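Local coordinates for adenylation domain (Streptomyces sp., PDB 5N9X), which belongs to the ANL superfamily of AMP-binding enzymes, pairing a large N-terminal part with a small C-terminal one, and holds ATP and threonine in its pockets, at residues T35-D40 with P77-I82; V71-P76 with I82-G87; I433-V438 with S463-A468. All blocks are in the same frame, centred on the assembly; numbering follows the deposited sequence.

Interaction 1 (T35-D40 with P77-I82); sequences TALHID and PGANAI
L37 and I82 make the close half of this contact, and I39 with A79 the looser half. Both methyls of L37 lie against I82 CG2, CD2 at 3.9 Å, and CD1 also meets I82 CB at 3.9 Å; the two branches run side by side, roughly antiparallel. With CG set beside the backbone N (chi1 -53°) and CD1 extended beyond it, L37 also reaches the helix backbone, its CD1 3.9 Å from A79 CA. L37, I82 and A79 are all buried. Near P77 and G78 the fit relaxes. There I39 is partly exposed and touches with its CD1 alone, 4.1 Å from A79 N and 4.3 Å from A79 CB, at the first turn of helix 79-90. G78 is the N-cap of that helix, and its O accepts the hydrogen bond from I82 N; N80 points away and bonds to E136. The strand carries a classic beta bulge just here, the backbones of A36 and L37 both pairing with I44 of strand 42-45. No hydrogen bond passes between 35-40 and 77-82, so the strand meets the start of the helix through apolar contact alone, mostly buried, with the I39 end partly open to solvent.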
loop_
_atom_site.group_PDB
_atom_site.type_symbol
_atom_site.label_atom_id
_atom_site.label_comp_id
_atom_site.label_asym_id
_atom_site.label_seq_id
_atom_site.Cartn_x
_atom_site.Cartn_y
_atom_site.Cartn_z
ATOM N N THR A 35 21.706 6.760 -12.805
ATOM C CA THR A 35 21.383 5.390 -12.401
ATOM C C THR A 35 19.886 5.256 -12.141
ATOM O O THR A 35 19.340 5.927 -11.259
ATOM C CB THR A 35 22.158 4.971 -11.116
ATOM O OG1 THR A 35 23.572 5.151 -11.302
ATOM C CG2 THR A 35 21.898 3.512 -10.770
ATOM N N ALA A 36 19.214 4.394 -12.896
ATOM C CA ALA A 36 17.803 4.160 -12.663
ATOM C C ALA A 36 17.605 3.096 -11.569
ATOM O O ALA A 36 16.783 3.264 -10.659
ATOM C CB ALA A 36 17.116 3.747 -13.958
ATOM N N LEU A 37 18.355 1.998 -11.666
ATOM C CA LEU A 37 18.221 0.905 -10.714
ATOM C C LEU A 37 19.540 0.625 -10.033
ATOM O O LEU A 37 20.593 0.617 -10.681
ATOM C CB LEU A 37 17.711 -0.373 -11.394
ATOM C CG LEU A 37 16.433 -0.312 -12.240
ATOM C CD1 LEU A 37 16.140 -1.676 -12.820
ATOM C CD2 LEU A 37 15.229 0.200 -11.446
ATOM N N HIS A 38 19.463 0.394 -8.723
ATOM C CA HIS A 38 20.616 0.026 -7.907
ATOM C C HIS A 38 20.289 -1.238 -7.117
ATOM O O HIS A 38 19.515 -1.194 -6.162
ATOM C CB HIS A 38 20.985 1.164 -6.957
ATOM C CG HIS A 38 22.366 1.060 -6.382
ATOM N ND1 HIS A 38 22.923 2.066 -5.619
ATOM C CD2 HIS A 38 23.304 0.094 -6.479
ATOM C CE1 HIS A 38 24.142 1.710 -5.255
ATOM N NE2 HIS A 38 24.400 0.522 -5.760
ATOM N N ILE A 39 20.874 -2.360 -7.521
ATOM C CA ILE A 39 20.596 -3.638 -6.876
ATOM C C ILE A 39 21.904 -4.205 -6.330
ATOM O O ILE A 39 22.738 -4.743 -7.073
ATOM C CB ILE A 39 19.915 -4.634 -7.850
ATOM C CG1 ILE A 39 18.732 -3.962 -8.557
ATOM C CG2 ILE A 39 19.486 -5.915 -7.132
ATOM C CD1 ILE A 39 19.069 -3.398 -9.917
ATOM N N ASP A 40 22.064 -4.061 -5.018
ATOM C CA ASP A 40 23.343 -4.255 -4.331
ATOM C C ASP A 40 24.407 -3.366 -4.995
ATOM O O ASP A 40 24.300 -2.143 -4.925
ATOM C CB ASP A 40 23.745 -5.736 -4.329
ATOM C CG ASP A 40 22.853 -6.582 -3.425
ATOM O OD1 ASP A 40 22.395 -6.070 -2.377
ATOM O OD2 ASP A 40 22.581 -7.750 -3.785
ATOM N N PRO A 77 11.798 -9.174 -6.909
ATOM C CA PRO A 77 12.185 -7.791 -7.212
ATOM C C PRO A 77 13.627 -7.704 -7.683
ATOM O O PRO A 77 14.510 -8.348 -7.119
ATOM C CB PRO A 77 11.987 -7.062 -5.871
ATOM C CG PRO A 77 12.091 -8.119 -4.838
ATOM C CD PRO A 77 11.443 -9.333 -5.485
ATOM N N GLY A 78 13.853 -6.921 -8.726
ATOM C CA GLY A 78 15.173 -6.785 -9.310
ATOM C C GLY A 78 15.097 -6.171 -10.699
ATOM O O GLY A 78 14.012 -5.809 -11.179
ATOM N N ALA A 79 16.262 -6.053 -11.334
ATOM C CA ALA A 79 16.391 -5.539 -12.690
ATOM C C ALA A 79 15.357 -6.126 -13.661
ATOM O O ALA A 79 14.650 -5.378 -14.329
ATOM C CB ALA A 79 17.795 -5.795 -13.194
ATOM N N ASN A 80 15.269 -7.452 -13.742
ATOM C CA ASN A 80 14.386 -8.089 -14.715
ATOM C C ASN A 80 12.921 -7.775 -14.479
ATOM O O ASN A 80 12.178 -7.543 -15.416
ATOM C CB ASN A 80 14.565 -9.621 -14.721
ATOM C CG ASN A 80 16.006 -10.063 -14.981
ATOM O OD1 ASN A 80 16.734 -9.467 -15.792
ATOM N ND2 ASN A 80 16.408 -11.133 -14.312
ATOM N N ALA A 81 12.495 -7.784 -13.226
ATOM C CA ALA A 81 11.101 -7.513 -12.905
ATOM C C ALA A 81 10.700 -6.097 -13.326
ATOM O O ALA A 81 9.609 -5.886 -13.866
ATOM C CB ALA A 81 10.847 -7.720 -11.416
ATOM N N ILE A 82 11.590 -5.137 -13.084
ATOM C CA ILE A 82 11.332 -3.749 -13.400
ATOM C C ILE A 82 11.317 -3.528 -14.912
ATOM O O ILE A 82 10.424 -2.831 -15.452
ATOM C CB ILE A 82 12.402 -2.805 -12.757
ATOM C CG1 ILE A 82 12.349 -2.876 -11.228
ATOM C CG2 ILE A 82 12.213 -1.396 -13.252
ATOM C CD1 ILE A 82 11.008 -2.405 -10.619
#

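Interaction 2 (V71-P76 with I82-G87); sequences VALRMP and IAAMLG
Strand 70-74 passes alongside helix 79-90 with L73 CA 7.4 Å from M85 CA, and the gap widens to 9.2 Å between M75 CA and I82 CA. These are the first strand and the helix of a beta-alpha-beta unit that strand 94-97 completes, parallel to and beside 70-74 in a four-stranded parallel sheet. The helix covers the face of the sheet from which L73 projects. L73 holds CG anti to its own backbone N (chi1 176°), which carries its two methyls onto successive helix residues: CD1 sits 3.8 Å from A84 CB, while CD2 lies 4.0 Å from M85 CB. The L73 and M85 side chains cross obliquely, and M85 touches only with its root. Its chain then bends at chi2 and chi3 and leads away from the strand, with I218 of helix 213-222 among its neighbours. A84 projects toward the strand and also meets V120 of strand 118-121. The second grip on A84 comes from M75, two residues after L73: it turns its thioether back against the direction of its own chain, toward the C-terminal end of the helix, and rests its terminal methyl CE 3.6 Å from A84 CB.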
loop_
_atom_site.group_PDB
_atom_site.type_symbol
_atom_site.label_atom_id
_atom_site.label_comp_id
_atom_site.label_asym_id
_atom_site.label_seq_id
_atom_site.Cartn_x
_atom_site.Cartn_y
_atom_site.Cartn_z
ATOM N N VAL A 71 -1.094 -8.453 -18.874
ATOM C CA VAL A 71 -0.033 -9.437 -18.790
ATOM C C VAL A 71 0.422 -9.643 -17.350
ATOM O O VAL A 71 0.770 -8.688 -16.647
ATOM C CB VAL A 71 1.171 -9.052 -19.673
ATOM C CG1 VAL A 71 2.213 -10.140 -19.600
ATOM C CG2 VAL A 71 0.732 -8.871 -21.125
ATOM N N ALA A 72 0.415 -10.900 -16.919
ATOM C CA ALA A 72 0.845 -11.243 -15.577
ATOM C C ALA A 72 2.341 -11.062 -15.442
ATOM O O ALA A 72 3.093 -11.336 -16.377
ATOM C CB ALA A 72 0.466 -12.654 -15.235
ATOM N N LEU A 73 2.768 -10.614 -14.268
ATOM C CA LEU A 73 4.188 -10.504 -13.979
ATOM C C LEU A 73 4.466 -11.258 -12.696
ATOM O O LEU A 73 3.895 -10.949 -11.655
ATOM C CB LEU A 73 4.630 -9.040 -13.865
ATOM C CG LEU A 73 6.099 -8.863 -13.457
ATOM C CD1 LEU A 73 7.014 -9.351 -14.580
ATOM C CD2 LEU A 73 6.447 -7.420 -13.084
ATOM N N ARG A 74 5.334 -12.260 -12.774
ATOM C CA ARG A 74 5.672 -13.067 -11.598
ATOM C C ARG A 74 7.186 -13.261 -11.456
ATOM O O ARG A 74 7.756 -14.190 -12.036
ATOM C CB ARG A 74 4.965 -14.425 -11.667
ATOM C CG ARG A 74 5.183 -15.254 -10.441
ATOM C CD ARG A 74 4.557 -16.626 -10.568
ATOM N NE ARG A 74 4.572 -17.318 -9.282
ATOM C CZ ARG A 74 5.638 -17.926 -8.759
ATOM N NH1 ARG A 74 6.799 -17.930 -9.398
ATOM N NH2 ARG A 74 5.546 -18.531 -7.587
ATOM N N MET A 75 7.822 -12.368 -10.695
ATOM C CA MET A 75 9.278 -12.307 -10.567
ATOM C C MET A 75 9.715 -11.724 -9.233
ATOM O O MET A 75 9.084 -10.822 -8.709
ATOM C CB MET A 75 9.912 -11.434 -11.657
ATOM C CG MET A 75 9.797 -11.898 -13.072
ATOM S SD MET A 75 11.154 -11.187 -14.023
ATOM C CE MET A 75 10.334 -10.927 -15.588
ATOM N N PRO A 76 10.841 -12.202 -8.708
ATOM C CA PRO A 76 11.445 -11.541 -7.549
ATOM C C PRO A 76 11.810 -10.098 -7.897
ATOM O O PRO A 76 12.071 -9.834 -9.069
ATOM C CB PRO A 76 12.692 -12.386 -7.277
ATOM C CG PRO A 76 13.007 -13.034 -8.603
ATOM C CD PRO A 76 11.658 -13.324 -9.200
ATOM N N ILE A 82 11.590 -5.137 -13.084
ATOM C CA ILE A 82 11.332 -3.749 -13.400
ATOM C C ILE A 82 11.317 -3.528 -14.912
ATOM O O ILE A 82 10.424 -2.831 -15.452
ATOM C CB ILE A 82 12.402 -2.805 -12.757
ATOM C CG1 ILE A 82 12.349 -2.876 -11.228
ATOM C CG2 ILE A 82 12.213 -1.396 -13.252
ATOM C CD1 ILE A 82 11.008 -2.405 -10.619
ATOM N N ALA A 83 12.317 -4.086 -15.590
ATOM C CA ALA A 83 12.421 -3.919 -17.029
ATOM C C ALA A 83 11.227 -4.597 -17.725
ATOM O O ALA A 83 10.652 -4.050 -18.672
ATOM C CB ALA A 83 13.767 -4.481 -17.546
ATOM N N ALA A 84 10.845 -5.771 -17.233
ATOM C CA ALA A 84 9.650 -6.423 -17.729
ATOM C C ALA A 84 8.427 -5.532 -17.541
ATOM O O ALA A 84 7.560 -5.442 -18.422
ATOM C CB ALA A 84 9.442 -7.767 -17.036
ATOM N N MET A 85 8.337 -4.856 -16.407
ATOM C CA MET A 85 7.113 -4.117 -16.171
ATOM C C MET A 85 7.077 -2.892 -17.106
ATOM O O MET A 85 6.026 -2.528 -17.624
ATOM C CB MET A 85 6.981 -3.757 -14.687
ATOM C CG MET A 85 5.915 -2.737 -14.399
ATOM S SD MET A 85 6.666 -1.100 -14.292
ATOM C CE MET A 85 6.831 -0.994 -12.504
ATOM N N LEU A 86 8.231 -2.290 -17.362
ATOM C CA LEU A 86 8.286 -1.188 -18.317
ATOM C C LEU A 86 7.953 -1.682 -19.712
ATOM O O LEU A 86 7.200 -1.046 -20.433
ATOM C CB LEU A 86 9.653 -0.527 -18.313
ATOM C CG LEU A 86 10.020 0.184 -17.025
ATOM C CD1 LEU A 86 11.515 0.492 -16.976
ATOM C CD2 LEU A 86 9.215 1.448 -16.910
ATOM N N GLY A 87 8.497 -2.831 -20.081
ATOM C CA GLY A 87 8.213 -3.416 -21.376
ATOM C C GLY A 87 6.722 -3.655 -21.567
ATOM O O GLY A 87 6.146 -3.313 -22.616
#

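Interaction 3 (I433-V438 with S463-A468); sequences IELSDV and SRLVCA
I433, the last residue but one of strand 431-434, opens the contact by directing its side chain at L465 of strand 463-470. Its terminal methyl CD1 comes to 4.3 Å from L465 CD1, a light touch at one end of the patch, and the same side chain also rests on L428 of the partner strand in the hairpin 425-428/431-434. E434 takes no part across the contact; it is the N-cap of helix 435-443, its O receives weak bonds from D437 N and V438 N, and its OE2 is hydrogen-bonded to Q425. L435, the first residue of the helix, makes the tightest meeting. Its CB does not head for the strand, but CG lies beside the backbone N (chi1 -68°) and the extended chain brings the end nearer, so that CD2 stands 3.7 Å from L465 CD2. One turn on, V438 points back toward the strand, its CG2 stopping 4.7 Å from L465 CD1, with V453, L493 and P499 also around it.

L465 thus receives both I433 and L435, with V438 close by. Its main chain is hydrogen-bonded to S500, and its side chain also packs on V453 of strand 450-457. All the contacts are aliphatic, with no hydrogen bond between the segments. A short hairpin leading into a helix that packs on the face of a small three-stranded sheet (450-457, 463-470, 501-505) is the make-up of the C-terminal domain of ANL enzymes.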
loop_
_atom_site.group_PDB
_atom_site.type_symbol
_atom_site.label_atom_id
_atom_site.label_comp_id
_atom_site.label_asym_id
_atom_site.label_seq_id
_atom_site.Cartn_x
_atom_site.Cartn_y
_atom_site.Cartn_z
ATOM N N ILE A 433 -19.513 -1.599 19.122
ATOM C CA ILE A 433 -18.114 -1.755 19.463
ATOM C C ILE A 433 -17.206 -1.259 18.351
ATOM O O ILE A 433 -17.328 -1.666 17.186
ATOM C CB ILE A 433 -17.783 -3.219 19.784
ATOM C CG1 ILE A 433 -18.630 -3.707 20.963
ATOM C CG2 ILE A 433 -16.306 -3.379 20.104
ATOM C CD1 ILE A 433 -18.817 -5.210 21.042
ATOM N N GLU A 434 -16.311 -0.359 18.736
ATOM C CA GLU A 434 -15.170 0.011 17.923
ATOM C C GLU A 434 -14.069 -1.020 18.110
ATOM O O GLU A 434 -13.300 -0.909 19.066
ATOM C CB GLU A 434 -14.659 1.389 18.324
ATOM C CG GLU A 434 -15.752 2.418 18.380
ATOM C CD GLU A 434 -16.177 2.865 17.010
ATOM O OE1 GLU A 434 -15.327 2.834 16.093
ATOM O OE2 GLU A 434 -17.359 3.242 16.849
ATOM N N LEU A 435 -14.002 -2.019 17.227
ATOM C CA LEU A 435 -13.011 -3.088 17.354
ATOM C C LEU A 435 -11.605 -2.482 17.454
ATOM O O LEU A 435 -10.759 -2.940 18.226
ATOM C CB LEU A 435 -13.113 -4.066 16.173
ATOM C CG LEU A 435 -14.408 -4.916 16.118
ATOM C CD1 LEU A 435 -14.549 -5.684 14.823
ATOM C CD2 LEU A 435 -14.546 -5.867 17.301
ATOM N N SER A 436 -11.382 -1.419 16.695
ATOM C CA SER A 436 -10.096 -0.742 16.669
ATOM C C SER A 436 -9.706 -0.078 18.004
ATOM O O SER A 436 -8.528 -0.007 18.326
ATOM C CB SER A 436 -10.103 0.288 15.538
ATOM O OG SER A 436 -8.866 0.960 15.458
ATOM N N ASP A 437 -10.686 0.400 18.767
ATOM C CA ASP A 437 -10.443 0.911 20.132
ATOM C C ASP A 437 -10.037 -0.170 21.133
ATOM O O ASP A 437 -9.206 0.067 22.022
ATOM C CB ASP A 437 -11.684 1.610 20.682
ATOM C CG ASP A 437 -11.987 2.920 19.982
ATOM O OD1 ASP A 437 -11.289 3.278 19.000
ATOM O OD2 ASP A 437 -12.965 3.580 20.410
ATOM N N VAL A 438 -10.641 -1.348 21.012
ATOM C CA VAL A 438 -10.266 -2.481 21.860
ATOM C C VAL A 438 -8.823 -2.848 21.599
ATOM O O VAL A 438 -8.047 -3.147 22.519
ATOM C CB VAL A 438 -11.124 -3.722 21.591
ATOM C CG1 VAL A 438 -11.023 -4.679 22.757
ATOM C CG2 VAL A 438 -12.560 -3.314 21.300
ATOM N N SER A 463 -21.912 -15.668 19.509
ATOM C CA SER A 463 -20.985 -14.698 18.925
ATOM C C SER A 463 -20.270 -13.899 20.013
ATOM O O SER A 463 -20.913 -13.185 20.786
ATOM C CB SER A 463 -21.717 -13.746 17.972
ATOM O OG SER A 463 -21.725 -14.246 16.647
ATOM N N ARG A 464 -18.942 -14.008 20.073
ATOM C CA ARG A 464 -18.184 -13.290 21.105
ATOM C C ARG A 464 -16.922 -12.572 20.616
ATOM O O ARG A 464 -16.277 -12.974 19.631
ATOM C CB ARG A 464 -17.795 -14.247 22.251
ATOM C CG ARG A 464 -18.951 -14.911 22.995
ATOM C CD ARG A 464 -18.469 -15.774 24.163
ATOM N NE ARG A 464 -18.188 -17.141 23.724
ATOM C CZ ARG A 464 -16.992 -17.727 23.787
ATOM N NH1 ARG A 464 -15.945 -17.080 24.292
ATOM N NH2 ARG A 464 -16.845 -18.970 23.352
ATOM N N LEU A 465 -16.599 -11.501 21.342
ATOM C CA LEU A 465 -15.365 -10.736 21.203
ATOM C C LEU A 465 -14.108 -11.551 21.494
ATOM O O LEU A 465 -13.968 -12.140 22.569
ATOM C CB LEU A 465 -15.387 -9.536 22.138
ATOM C CG LEU A 465 -15.572 -8.159 21.514
ATOM C CD1 LEU A 465 -15.180 -7.078 22.504
ATOM C CD2 LEU A 465 -14.751 -8.073 20.253
ATOM N N VAL A 466 -13.183 -11.540 20.542
ATOM C CA VAL A 466 -11.969 -12.339 20.629
ATOM C C VAL A 466 -10.763 -11.458 20.290
ATOM O O VAL A 466 -10.901 -10.457 19.588
ATOM C CB VAL A 466 -12.086 -13.579 19.696
ATOM C CG1 VAL A 466 -10.763 -14.232 19.443
ATOM C CG2 VAL A 466 -13.042 -14.574 20.304
ATOM N N CYS A 467 -9.604 -11.798 20.844
ATOM C CA CYS A 467 -8.375 -11.071 20.562
ATOM C C CYS A 467 -7.206 -11.998 20.288
ATOM O O CYS A 467 -6.961 -12.944 21.039
ATOM C CB CYS A 467 -8.010 -10.141 21.720
ATOM S SG CYS A 467 -6.361 -9.400 21.555
ATOM N N ALA A 468 -6.478 -11.719 19.212
ATOM C CA ALA A 468 -5.136 -12.272 19.072
ATOM C C ALA A 468 -4.117 -11.130 19.267
ATOM O O ALA A 468 -4.367 -9.967 18.912
ATOM C CB ALA A 468 -4.954 -12.949 17.730
#

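How the interactions relate
From the N terminus, strand 35-39 comes first; the chain then runs through strand 42-45, helix 46-62 and strand 70-74 before 77-82 closes interaction 1. Interaction 2 has opened by then, at 71-76, and closes a short loop at 82-87, so the two cross along the chain. They share I82, both use helix 79-90, and touch directly, for instance between A81 and M75. Together they place that helix between strand 35-39 of the mixed sheet and strand 70-74 of the parallel one. Interaction 3, in series and on the opposite side of the chain's centre (centres about 43 and 40 Å from the others), closes its own loop by joining the 431-434/435-443 junction to strand 463-470 of the three-stranded sheet.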